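Local coordinates for protein intracellular exo-alpha-(1->5)-L-arabinofuranosidase (Bifidobacterium longum, PDB 2Y2W) that hydrolyses terminal non-reducing alpha-(1->5)-linked arabinofuranosyl residues of arabinans, and also acts on wheat arabinoxylan, in the degradation of plant cell walls, at residues I207-I212 with A335-E340; G232-V237 with K268-K273; P261-W266 with A315-A320; D309-I314 with L396-R401; D339-W344 with G389-T394. All blocks are in the same frame, centred on the assembly; numbering follows the deposited sequence.

Interaction 1: I207-I212 with A335-E340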
# COMPACT_ATOMS: atom_id res chain seq x y z
N ILE D 207 -11.60 24.86 0.69
CA ILE D 207 -10.83 24.40 1.84
C ILE D 207 -9.34 24.48 1.51
O ILE D 207 -8.84 23.76 0.65
CB ILE D 207 -11.27 22.99 2.29
CG1 ILE D 207 -12.75 23.02 2.69
CG2 ILE D 207 -10.39 22.48 3.43
CD1 ILE D 207 -13.36 21.66 3.01
N LYS D 208 -8.65 25.40 2.20
CA LYS D 208 -7.22 25.66 2.00
C LYS D 208 -6.32 24.72 2.79
O LYS D 208 -5.39 24.13 2.23
CB LYS D 208 -6.90 27.10 2.41
CG LYS D 208 -6.79 28.10 1.28
CD LYS D 208 -6.43 29.48 1.84
CE LYS D 208 -6.00 30.43 0.74
NZ LYS D 208 -5.54 31.74 1.30
N MET D 209 -6.59 24.61 4.08
CA MET D 209 -5.73 23.88 5.00
C MET D 209 -6.16 22.42 5.17
O MET D 209 -7.31 22.15 5.56
CB MET D 209 -5.67 24.60 6.35
CG MET D 209 -4.46 24.27 7.20
SD MET D 209 -4.32 25.41 8.59
CE MET D 209 -3.01 24.65 9.53
N TRP D 210 -5.24 21.51 4.88
CA TRP D 210 -5.51 20.07 4.92
C TRP D 210 -4.49 19.35 5.79
O TRP D 210 -3.29 19.62 5.72
CB TRP D 210 -5.47 19.47 3.51
CG TRP D 210 -6.55 19.94 2.59
CD1 TRP D 210 -6.69 21.18 2.05
CD2 TRP D 210 -7.64 19.16 2.07
NE1 TRP D 210 -7.80 21.23 1.24
CE2 TRP D 210 -8.40 20.00 1.24
CE3 TRP D 210 -8.04 17.83 2.24
CZ2 TRP D 210 -9.54 19.56 0.57
CZ3 TRP D 210 -9.17 17.39 1.58
CH2 TRP D 210 -9.91 18.25 0.75
N CYS D 211 -4.98 18.41 6.60
CA CYS D 211 -4.11 17.55 7.39
C CYS D 211 -3.96 16.18 6.73
O CYS D 211 -4.93 15.44 6.59
CB CYS D 211 -4.64 17.40 8.82
SG CYS D 211 -4.72 18.95 9.72
N ILE D 212 -2.73 15.87 6.33
CA ILE D 212 -2.44 14.60 5.67
C ILE D 212 -2.25 13.51 6.73
O ILE D 212 -1.13 13.27 7.20
CB ILE D 212 -1.23 14.72 4.71
CG1 ILE D 212 -1.42 15.91 3.77
CG2 ILE D 212 -1.06 13.44 3.91
CD1 ILE D 212 -0.15 16.46 3.19
N ALA D 335 5.98 26.35 8.94
CA ALA D 335 5.35 26.83 10.17
C ALA D 335 4.87 25.67 11.04
O ALA D 335 4.66 24.56 10.55
CB ALA D 335 4.21 27.78 9.85
N LEU D 336 4.69 25.95 12.33
CA LEU D 336 4.21 24.95 13.27
C LEU D 336 2.70 25.05 13.43
O LEU D 336 2.13 26.15 13.45
CB LEU D 336 4.89 25.12 14.63
CG LEU D 336 6.16 24.32 14.94
CD1 LEU D 336 7.26 24.53 13.90
CD2 LEU D 336 6.66 24.68 16.33
N SER D 337 2.06 23.89 13.54
CA SER D 337 0.61 23.81 13.73
C SER D 337 0.27 22.98 14.96
O SER D 337 0.24 21.75 14.91
CB SER D 337 -0.06 23.22 12.48
OG SER D 337 -1.47 23.20 12.62
N PHE D 338 0.03 23.66 16.08
CA PHE D 338 -0.39 23.00 17.32
C PHE D 338 -1.86 22.58 17.25
O PHE D 338 -2.69 23.05 18.02
CB PHE D 338 -0.15 23.92 18.52
CG PHE D 338 1.05 23.55 19.34
CD1 PHE D 338 2.32 23.98 18.99
CD2 PHE D 338 0.91 22.74 20.47
CE1 PHE D 338 3.43 23.63 19.75
CE2 PHE D 338 2.01 22.38 21.23
CZ PHE D 338 3.28 22.83 20.87
N ASP D 339 -2.15 21.65 16.34
CA ASP D 339 -3.53 21.31 16.00
C ASP D 339 -4.24 20.40 17.00
O ASP D 339 -5.43 20.11 16.85
CB ASP D 339 -3.63 20.77 14.56
CG ASP D 339 -2.68 19.62 14.28
OD1 ASP D 339 -2.02 19.12 15.21
OD2 ASP D 339 -2.60 19.21 13.10
N GLU D 340 -3.52 19.95 18.02
CA GLU D 340 -4.13 19.29 19.17
C GLU D 340 -3.42 19.69 20.46
O GLU D 340 -2.33 19.21 20.76
CB GLU D 340 -4.15 17.76 19.00
CG GLU D 340 -5.31 17.24 18.16
CD GLU D 340 -5.44 15.73 18.18
OE1 GLU D 340 -5.23 15.12 19.25
OE2 GLU D 340 -5.78 15.16 17.12
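A first torsion of -158° swings Met209 CG away from its own backbone N, and the extended chain beyond it carries CE across the barrel interior to Ser337, whose own OG is swung opposite its backbone N (chi1 -177°). Met209 CE and Ser337 OG end 3.7 Å apart, a van der Waals approach. Two residues further along each strand a second pair meets: Cys211 SG lies 4.0 Å from Asp339 OD2, again without a hydrogen bond between the two. The backbones stay well separated, the CA atoms of Cys211 and Asp339 being 9.4 Å apart, so side chains alone bridge the gap. All four touching residues are buried. On the outer side of strand 209-212, Trp210 turns the other way and gives its NE1 proton to Ile207 O at 2.8 Å, the donor standing above the carbonyl plane, while Ile207 CG2 packs over one face of the indole. Asp339 also has Arg109 nearby, in a long, weak ion pair. This is core filling inside a (beta/alpha)8 barrel, between its fourth and seventh strands; in clan A glycosidases the ends of these two strands carry the catalytic acid/base and nucleophile, here probably Glu215 and Glu340.

Interaction 2: G232-V237 with K268-K273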
# COMPACT_ATOMS: atom_id res chain seq x y z
N GLY D 232 7.53 8.83 2.97
CA GLY D 232 7.21 8.42 1.61
C GLY D 232 5.76 8.69 1.22
O GLY D 232 5.48 9.15 0.12
N ALA D 233 4.85 8.42 2.15
CA ALA D 233 3.41 8.59 1.90
C ALA D 233 3.00 10.06 1.80
O ALA D 233 2.31 10.45 0.86
CB ALA D 233 2.60 7.87 2.97
N VAL D 234 3.43 10.87 2.77
CA VAL D 234 3.10 12.29 2.79
C VAL D 234 3.74 13.05 1.62
O VAL D 234 3.18 14.03 1.14
CB VAL D 234 3.43 12.95 4.17
CG1 VAL D 234 4.94 13.14 4.36
CG2 VAL D 234 2.70 14.27 4.34
N ASP D 235 4.90 12.58 1.17
CA ASP D 235 5.56 13.17 -0.00
C ASP D 235 4.71 12.96 -1.25
O ASP D 235 4.57 13.88 -2.06
CB ASP D 235 6.96 12.57 -0.19
CG ASP D 235 7.67 13.13 -1.42
OD1 ASP D 235 7.54 14.34 -1.72
OD2 ASP D 235 8.39 12.36 -2.09
N LYS D 236 4.16 11.76 -1.41
CA LYS D 236 3.28 11.44 -2.53
C LYS D 236 1.97 12.24 -2.50
O LYS D 236 1.58 12.84 -3.50
CB LYS D 236 2.97 9.94 -2.57
CG LYS D 236 4.14 9.06 -3.01
CD LYS D 236 3.83 7.58 -2.81
CE LYS D 236 5.08 6.71 -3.00
NZ LYS D 236 6.18 7.01 -2.03
N VAL D 237 1.32 12.26 -1.33
CA VAL D 237 0.02 12.93 -1.18
C VAL D 237 0.13 14.46 -1.26
O VAL D 237 -0.68 15.10 -1.93
CB VAL D 237 -0.70 12.50 0.13
CG1 VAL D 237 -2.05 13.18 0.26
CG2 VAL D 237 -0.88 10.99 0.16
N LYS D 268 12.26 15.41 11.62
CA LYS D 268 13.43 15.58 10.76
C LYS D 268 13.34 14.73 9.50
O LYS D 268 13.48 15.25 8.39
CB LYS D 268 14.71 15.25 11.53
CG LYS D 268 15.97 15.87 10.93
CD LYS D 268 17.12 15.93 11.93
CE LYS D 268 16.88 16.97 13.03
NZ LYS D 268 16.06 16.45 14.16
N THR D 269 13.08 13.43 9.67
CA THR D 269 12.99 12.50 8.55
C THR D 269 11.83 12.85 7.61
O THR D 269 12.01 12.92 6.39
CB THR D 269 12.84 11.04 9.04
OG1 THR D 269 13.86 10.76 10.02
CG2 THR D 269 12.98 10.05 7.89
N VAL D 270 10.65 13.07 8.19
CA VAL D 270 9.44 13.35 7.42
C VAL D 270 9.53 14.67 6.65
O VAL D 270 9.28 14.71 5.44
CB VAL D 270 8.17 13.31 8.34
CG1 VAL D 270 6.96 13.96 7.66
CG2 VAL D 270 7.86 11.87 8.74
N LEU D 271 9.92 15.74 7.35
CA LEU D 271 9.98 17.07 6.73
C LEU D 271 11.11 17.20 5.70
O LEU D 271 10.94 17.90 4.71
CB LEU D 271 10.08 18.18 7.79
CG LEU D 271 8.92 18.31 8.79
CD1 LEU D 271 9.23 19.38 9.83
CD2 LEU D 271 7.58 18.60 8.11
N THR D 272 12.23 16.53 5.92
CA THR D 272 13.36 16.57 4.98
C THR D 272 12.95 16.06 3.59
O THR D 272 13.29 16.68 2.58
CB THR D 272 14.59 15.78 5.50
OG1 THR D 272 15.05 16.37 6.73
CG2 THR D 272 15.73 15.79 4.49
N LYS D 273 12.22 14.95 3.55
CA LYS D 273 11.80 14.35 2.29
C LYS D 273 10.67 15.12 1.61
O LYS D 273 10.73 15.39 0.41
CB LYS D 273 11.40 12.88 2.49
CG LYS D 273 11.29 12.09 1.20
CD LYS D 273 11.31 10.59 1.46
CE LYS D 273 11.31 9.80 0.16
NZ LYS D 273 11.38 8.33 0.40
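Two outer helices of the (beta/alpha)8 barrel, 227-244 and 265-274, meet through Val234 and Val270 and run side by side, their N-to-C directions only 29° apart and the axes of the short segments 9.1 Å from each other at closest. At the start of segment 268-273, Lys268 O is gripped by both Thr272 OG1 and Thr272 N, which reach it from opposite faces of the carbonyl plane. Val270 then supplies the apolar core of the contact. Its CG1, set anti to the backbone N (chi1 165°), touches CG1 of Val234 at 4.0 Å, the two side chains crossing at about a right angle. Leu271 packs on Ala321 and Ala324 of helix 307-327. The exposed Lys273 closes the segment, extended along its whole length so that it reaches back over helix 227-244. Lys273 NZ remains 5.6 Å from Asp235 OD2, too far for a salt bridge, and that carboxylate oxygen is instead hydrogen-bonded to His224 of the second subunit. Lys236 likewise pairs with Glu229 of the second subunit, which places this edge of the contact at a subunit interface. The lysine chain finishes over the helix backbone, with Lys273 NZ 4.3 Å from Gly232 CA.

Interaction 3: P261-W266 with A315-A320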
# COMPACT_ATOMS: atom_id res chain seq x y z
N PRO D 261 8.96 8.33 21.76
CA PRO D 261 10.34 7.86 21.55
C PRO D 261 10.91 8.33 20.21
O PRO D 261 12.13 8.36 20.03
CB PRO D 261 10.20 6.33 21.57
CG PRO D 261 8.77 6.07 21.22
CD PRO D 261 8.00 7.21 21.80
N THR D 262 10.02 8.69 19.29
CA THR D 262 10.40 9.15 17.95
C THR D 262 10.42 10.69 17.84
O THR D 262 10.57 11.24 16.75
CB THR D 262 9.49 8.52 16.87
OG1 THR D 262 9.99 8.81 15.57
CG2 THR D 262 8.04 9.01 16.99
N PHE D 263 10.27 11.37 18.98
CA PHE D 263 10.24 12.84 19.04
C PHE D 263 11.49 13.47 18.44
O PHE D 263 12.61 13.03 18.71
CB PHE D 263 10.04 13.31 20.48
CG PHE D 263 9.80 14.79 20.62
CD1 PHE D 263 8.68 15.38 20.04
CD2 PHE D 263 10.68 15.59 21.34
CE1 PHE D 263 8.45 16.75 20.17
CE2 PHE D 263 10.46 16.95 21.48
CZ PHE D 263 9.34 17.54 20.89
N GLY D 264 11.29 14.50 17.63
CA GLY D 264 12.39 15.19 16.95
C GLY D 264 12.81 14.49 15.67
O GLY D 264 12.78 15.09 14.60
N THR D 265 13.21 13.23 15.79
CA THR D 265 13.70 12.44 14.65
C THR D 265 12.59 12.10 13.64
O THR D 265 12.87 11.93 12.45
CB THR D 265 14.39 11.14 15.11
OG1 THR D 265 13.57 10.46 16.06
CG2 THR D 265 15.74 11.45 15.76
N TRP D 266 11.35 12.02 14.12
CA TRP D 266 10.20 11.84 13.24
C TRP D 266 10.09 13.04 12.31
O TRP D 266 10.08 12.88 11.09
CB TRP D 266 8.91 11.70 14.06
CG TRP D 266 7.66 11.65 13.23
CD1 TRP D 266 6.96 12.72 12.75
CD2 TRP D 266 6.97 10.48 12.79
NE1 TRP D 266 5.87 12.28 12.03
CE2 TRP D 266 5.85 10.91 12.04
CE3 TRP D 266 7.19 9.10 12.95
CZ2 TRP D 266 4.95 10.02 11.46
CZ3 TRP D 266 6.29 8.22 12.37
CH2 TRP D 266 5.19 8.68 11.63
N ALA D 315 10.63 24.59 20.57
CA ALA D 315 12.05 24.72 20.24
C ALA D 315 12.58 23.54 19.43
O ALA D 315 13.27 23.73 18.42
CB ALA D 315 12.88 24.91 21.51
N THR D 316 12.23 22.33 19.86
CA THR D 316 12.73 21.09 19.25
C THR D 316 12.14 20.84 17.86
O THR D 316 12.86 20.45 16.94
CB THR D 316 12.45 19.87 20.16
OG1 THR D 316 12.77 20.19 21.52
CG2 THR D 316 13.28 18.67 19.73
N VAL D 317 10.84 21.08 17.72
CA VAL D 317 10.16 20.88 16.43
C VAL D 317 10.62 21.92 15.41
O VAL D 317 10.86 21.59 14.25
CB VAL D 317 8.62 20.89 16.59
CG1 VAL D 317 7.93 20.86 15.23
CG2 VAL D 317 8.17 19.70 17.42
N SER D 318 10.77 23.17 15.85
CA SER D 318 11.28 24.25 15.01
C SER D 318 12.67 23.93 14.47
O SER D 318 12.94 24.10 13.28
CB SER D 318 11.32 25.56 15.79
OG SER D 318 10.03 25.91 16.26
N ASP D 319 13.55 23.45 15.36
CA ASP D 319 14.91 23.08 14.99
C ASP D 319 14.90 21.94 13.96
O ASP D 319 15.71 21.93 13.03
CB ASP D 319 15.69 22.68 16.24
CG ASP D 319 17.13 22.32 15.94
OD1 ASP D 319 17.88 23.19 15.45
OD2 ASP D 319 17.52 21.16 16.21
N ALA D 320 13.98 21.00 14.15
CA ALA D 320 13.77 19.90 13.21
C ALA D 320 13.25 20.41 11.87
O ALA D 320 13.67 19.94 10.81
CB ALA D 320 12.81 18.88 13.81
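The turn leading into helix 265-274 of the (beta/alpha)8 barrel, with Gly264 at the N-cap position, packs against the flank of helix 307-327, and Phe263 makes most of the contact. Its ring, placed by a CG anti to the backbone N (chi1 -172°), lies obliquely between two neighbouring residues of the helix. CE2 meets Thr316 CG2 at 3.7 Å, and CE1 on the other side of the ring meets Val317 CG2 at 4.0 Å. The methyl of Thr316 is available because its hydroxyl is turned back to Lys312 O, one turn earlier in the same helix. One helical turn beyond Thr316, Ala320 CB rests 3.9 Å from Gly264 O. The backbones are close here, with the CA atoms of Gly264 and Val317 6.1 Å apart; Gly264 has a positive phi (83°), a backbone conformation that suits glycine. A serine in place of Phe263 would probably leave the methyls of Thr316 and Val317 without their aromatic partner and open a gap between turn and helix. The Phe263 ring also makes an edge-to-face contact with Phe313, while Val317 continues inward to Leu336 of strand 335-341 and to Val281 and Cys283 of strand 280-287, tying the turn and both helices to the barrel wall.

Interaction 4: D309-I314 with L396-R401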
# COMPACT_ATOMS: atom_id res chain seq x y z
N ASP D 309 6.97 22.53 29.08
CA ASP D 309 7.00 21.40 28.16
C ASP D 309 6.74 21.90 26.73
O ASP D 309 7.46 21.53 25.80
CB ASP D 309 5.97 20.35 28.58
CG ASP D 309 6.03 19.09 27.72
OD1 ASP D 309 5.40 19.07 26.64
OD2 ASP D 309 6.71 18.12 28.13
N MET D 310 5.73 22.75 26.58
CA MET D 310 5.37 23.33 25.28
C MET D 310 6.48 24.20 24.69
O MET D 310 6.71 24.19 23.49
CB MET D 310 4.05 24.12 25.40
CG MET D 310 3.52 24.66 24.07
SD MET D 310 2.04 25.67 24.23
CE MET D 310 0.76 24.43 24.12
N THR D 311 7.17 24.95 25.55
CA THR D 311 8.30 25.79 25.13
C THR D 311 9.42 24.94 24.51
O THR D 311 9.89 25.23 23.41
CB THR D 311 8.84 26.66 26.30
OG1 THR D 311 7.79 27.48 26.81
CG2 THR D 311 9.98 27.56 25.83
N LYS D 312 9.82 23.88 25.21
CA LYS D 312 10.78 22.91 24.69
C LYS D 312 10.26 22.22 23.43
O LYS D 312 11.00 22.05 22.46
CB LYS D 312 11.14 21.87 25.75
CG LYS D 312 12.46 22.13 26.44
CD LYS D 312 12.76 21.09 27.51
CE LYS D 312 14.26 20.96 27.78
NZ LYS D 312 14.90 22.25 28.19
N PHE D 313 8.98 21.83 23.46
CA PHE D 313 8.29 21.24 22.31
C PHE D 313 8.46 22.11 21.07
O PHE D 313 8.89 21.63 20.02
CB PHE D 313 6.79 21.08 22.64
CG PHE D 313 6.11 19.95 21.91
CD1 PHE D 313 6.25 19.79 20.53
CD2 PHE D 313 5.30 19.06 22.60
CE1 PHE D 313 5.60 18.76 19.86
CE2 PHE D 313 4.66 18.02 21.94
CZ PHE D 313 4.81 17.86 20.57
N ILE D 314 8.13 23.40 21.21
CA ILE D 314 8.24 24.37 20.12
C ILE D 314 9.69 24.49 19.63
O ILE D 314 9.94 24.47 18.42
CB ILE D 314 7.68 25.76 20.54
CG1 ILE D 314 6.15 25.70 20.62
CG2 ILE D 314 8.11 26.86 19.56
CD1 ILE D 314 5.52 26.73 21.55
N LEU D 396 1.27 32.55 22.05
CA LEU D 396 1.38 33.95 21.62
C LEU D 396 2.83 34.45 21.66
O LEU D 396 3.24 35.21 20.79
CB LEU D 396 0.47 34.85 22.45
CG LEU D 396 -1.04 34.81 22.15
CD1 LEU D 396 -1.84 35.40 23.29
CD2 LEU D 396 -1.36 35.52 20.85
N LYS D 397 3.59 33.99 22.65
CA LYS D 397 5.01 34.34 22.76
C LYS D 397 5.86 33.70 21.67
O LYS D 397 6.99 34.14 21.42
CB LYS D 397 5.56 33.97 24.15
CG LYS D 397 5.52 35.12 25.15
CD LYS D 397 5.54 34.64 26.60
CE LYS D 397 6.95 34.53 27.17
NZ LYS D 397 7.70 33.36 26.63
N HIS D 398 5.32 32.68 21.01
CA HIS D 398 6.01 32.00 19.92
C HIS D 398 5.17 31.90 18.65
O HIS D 398 5.34 30.98 17.85
CB HIS D 398 6.48 30.61 20.37
CG HIS D 398 7.49 30.63 21.48
ND1 HIS D 398 8.83 30.87 21.25
CD2 HIS D 398 7.36 30.46 22.81
CE1 HIS D 398 9.48 30.84 22.40
NE2 HIS D 398 8.61 30.59 23.36
N CYS D 399 4.27 32.87 18.45
CA CYS D 399 3.40 32.87 17.28
C CYS D 399 4.12 33.36 16.01
O CYS D 399 3.48 33.64 15.00
CB CYS D 399 2.11 33.66 17.54
SG CYS D 399 2.24 35.46 17.50
N ASP D 400 5.44 33.44 16.08
CA ASP D 400 6.27 33.74 14.92
C ASP D 400 6.52 32.47 14.12
O ASP D 400 6.73 32.53 12.90
CB ASP D 400 7.60 34.38 15.34
CG ASP D 400 8.41 33.50 16.29
OD1 ASP D 400 7.83 32.94 17.25
OD2 ASP D 400 9.64 33.38 16.09
N ARG D 401 6.52 31.34 14.81
CA ARG D 401 6.74 30.05 14.18
C ARG D 401 5.50 29.17 14.29
O ARG D 401 5.27 28.30 13.44
CB ARG D 401 7.96 29.35 14.79
CG ARG D 401 8.56 28.27 13.91
CD ARG D 401 9.18 28.84 12.64
NE ARG D 401 9.57 27.80 11.70
CZ ARG D 401 10.73 27.15 11.73
NH1 ARG D 401 11.63 27.42 12.67
NH2 ARG D 401 10.99 26.22 10.83
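His398 meets Thr311 and Ile314 where the helix between the seventh and eighth strands of the (beta/alpha)8 barrel, 382-397, gives way to the loop that leads into the eighth strand, 402-408. The contact across the segments is one of van der Waals packing, and it is partly buried. Ile314, the buried member, points toward the loop and offers two branches to one atom: its CD1 and its CG2 each lie 4.2 Å from His398 CB. The two side chains pass at a slant. His398 is directed at the helix by a CG that sits opposite its carbonyl carbon (chi1 -64°), which carries the imidazole past Ile314 toward Thr311, one helical turn earlier.

Polar bonds hold the pieces from outside the interface. Thr311 OG1 is hydrogen-bonded to Ser307 O within its own helix, so the threonine turns a methyl rather than a hydroxyl to the imidazole. After the helix end, Arg401 N bonds to His398 O at 3.3 Å, helping to shape the turn. Arg401 itself forms a salt bridge with Asp322 and a hydrogen bond to Ile334 O, ties that join the loop to helix 307-327 and to the approach of strand 335-341. On its other side, Ile314 packs on Phe338 of that strand. At the partly exposed end of the contact, Thr311 CG2 approaches the imidazole obliquely and stops 4.1 Å from His398 NE2.

Interaction 5: D339-W344 with G389-T394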
# COMPACT_ATOMS: atom_id res chain seq x y z
N ASP D 339 -2.15 21.65 16.34
CA ASP D 339 -3.53 21.31 16.00
C ASP D 339 -4.24 20.40 17.00
O ASP D 339 -5.43 20.11 16.85
CB ASP D 339 -3.63 20.77 14.56
CG ASP D 339 -2.68 19.62 14.28
OD1 ASP D 339 -2.02 19.12 15.21
OD2 ASP D 339 -2.60 19.21 13.10
N GLU D 340 -3.52 19.95 18.02
CA GLU D 340 -4.13 19.29 19.17
C GLU D 340 -3.42 19.69 20.46
O GLU D 340 -2.33 19.21 20.76
CB GLU D 340 -4.15 17.76 19.00
CG GLU D 340 -5.31 17.24 18.16
CD GLU D 340 -5.44 15.73 18.18
OE1 GLU D 340 -5.23 15.12 19.25
OE2 GLU D 340 -5.78 15.16 17.12
N TRP D 341 -4.03 20.60 21.21
CA TRP D 341 -3.50 21.03 22.50
C TRP D 341 -4.61 21.20 23.53
O TRP D 341 -5.78 21.29 23.18
CB TRP D 341 -2.68 22.32 22.36
CG TRP D 341 -3.49 23.57 22.09
CD1 TRP D 341 -3.86 24.05 20.87
CD2 TRP D 341 -4.02 24.48 23.06
NE1 TRP D 341 -4.59 25.21 21.02
CE2 TRP D 341 -4.70 25.49 22.36
CE3 TRP D 341 -3.98 24.53 24.47
CZ2 TRP D 341 -5.35 26.55 23.01
CZ3 TRP D 341 -4.62 25.58 25.11
CH2 TRP D 341 -5.30 26.58 24.38
N GLY D 342 -4.22 21.22 24.81
CA GLY D 342 -5.16 21.46 25.90
C GLY D 342 -5.01 20.52 27.08
O GLY D 342 -4.10 19.68 27.11
N VAL D 343 -5.90 20.67 28.06
CA VAL D 343 -5.90 19.83 29.25
C VAL D 343 -6.77 18.60 29.03
O VAL D 343 -7.95 18.73 28.69
CB VAL D 343 -6.37 20.62 30.50
CG1 VAL D 343 -6.56 19.70 31.69
CG2 VAL D 343 -5.38 21.73 30.84
N TRP D 344 -6.19 17.42 29.22
CA TRP D 344 -6.92 16.15 29.13
C TRP D 344 -6.41 15.12 30.13
O TRP D 344 -5.25 14.71 30.08
CB TRP D 344 -6.88 15.60 27.69
CG TRP D 344 -7.41 14.19 27.52
CD1 TRP D 344 -8.44 13.61 28.21
CD2 TRP D 344 -6.96 13.21 26.58
NE1 TRP D 344 -8.64 12.32 27.76
CE2 TRP D 344 -7.75 12.06 26.76
CE3 TRP D 344 -5.96 13.20 25.59
CZ2 TRP D 344 -7.57 10.89 26.00
CZ3 TRP D 344 -5.79 12.04 24.83
CH2 TRP D 344 -6.59 10.91 25.04
N GLY D 389 -4.59 29.02 30.09
CA GLY D 389 -4.25 30.44 29.96
C GLY D 389 -2.77 30.66 29.72
O GLY D 389 -2.39 31.50 28.89
N SER D 390 -1.93 29.91 30.43
CA SER D 390 -0.48 30.00 30.28
C SER D 390 0.01 29.35 28.98
O SER D 390 1.01 29.79 28.41
CB SER D 390 0.25 29.40 31.49
OG SER D 390 0.17 27.98 31.50
N LEU D 391 -0.68 28.30 28.53
CA LEU D 391 -0.36 27.65 27.26
C LEU D 391 -0.60 28.61 26.09
O LEU D 391 0.23 28.71 25.18
CB LEU D 391 -1.15 26.36 27.06
CG LEU D 391 -0.88 25.16 27.97
CD1 LEU D 391 -1.87 24.05 27.68
CD2 LEU D 391 0.55 24.64 27.83
N MET D 392 -1.73 29.32 26.14
CA MET D 392 -2.06 30.35 25.16
C MET D 392 -1.01 31.47 25.13
O MET D 392 -0.66 31.97 24.06
CB MET D 392 -3.46 30.92 25.43
CG MET D 392 -3.93 31.97 24.42
SD MET D 392 -3.83 31.45 22.69
CE MET D 392 -5.15 30.24 22.61
N ILE D 393 -0.53 31.85 26.32
CA ILE D 393 0.54 32.84 26.46
C ILE D 393 1.83 32.38 25.76
O ILE D 393 2.45 33.15 25.03
CB ILE D 393 0.81 33.18 27.96
CG1 ILE D 393 -0.32 34.05 28.52
CG2 ILE D 393 2.17 33.87 28.14
CD1 ILE D 393 -0.35 34.17 30.03
N THR D 394 2.20 31.12 25.97
CA THR D 394 3.38 30.54 25.32
C THR D 394 3.20 30.49 23.80
O THR D 394 4.14 30.73 23.04
CB THR D 394 3.71 29.13 25.87
OG1 THR D 394 3.92 29.20 27.28
CG2 THR D 394 4.98 28.56 25.22
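Trp341 overlaps Leu391 and Met392 with the six-membered part of its indole, which is thrust against helix 382-397 at the end of the seventh barrel strand. Leu391 CD1 comes in at the edge of the ring, near its plane, 3.9 Å from Trp341 CE3, while the CB of the same leucine lies 4.1 Å from Trp341 CZ3. The two side chains slide past each other in opposite directions. Met392 reaches a different part of the ring: bent at both chi2 (53°) and chi3 (71°), it folds its methyl back so that CE approaches obliquely, 3.7 Å from Trp341 CZ2. The indole is thus met at two separate atoms of its six-membered ring by consecutive residues of one helix. Its CG sits between the backbone N and the carbonyl carbon (chi1 72°), the position that turns the ring toward the helix. An alanine at Trp341 is likely to open a large gap here, leaving the Leu391 and Met392 methyls without a partner and the methionine end freer to turn.

The preceding residue, Glu340, is probably the nucleophile; its carboxylate is held by Arg109 and Tyr286. Gly342 follows with backbone angles at which a side chain would collide with the carbonyl of Trp341, and Trp344, probably important for substrate recognition, stacks edge-to-face with Tyr286. Across this buried contact the indole is held by van der Waals and hydrophobic contact alone, which implies a close fit without directional bonds; backbone hydrogen bonds of Trp341 to Ala408 and of Gly342 to Ala285 and Tyr287 do the rest.

In the fold
The five contacts sample one (beta/alpha)8 barrel from inside to outside. Interaction 1 crosses its interior, and interaction 5 continues from the same strand, 335-341, sharing Asp339 and Glu340, with centres about 16 Å apart. Interactions 2 and 3 share helix 265-274, interactions 3 and 4 share helix 307-327, and interactions 4 and 5 share helix 382-397, so the outer layer is linked; the centres of interactions 4 and 5 are about 10 Å apart. Interactions 2 and 5, about 27 Å apart between centres, do not touch. Along the chain interaction 2 closes before interactions 4 and 5 open. Strand 335-341, with the probable nucleophile, meets the interior in interaction 1 and an outer helix in interaction 5.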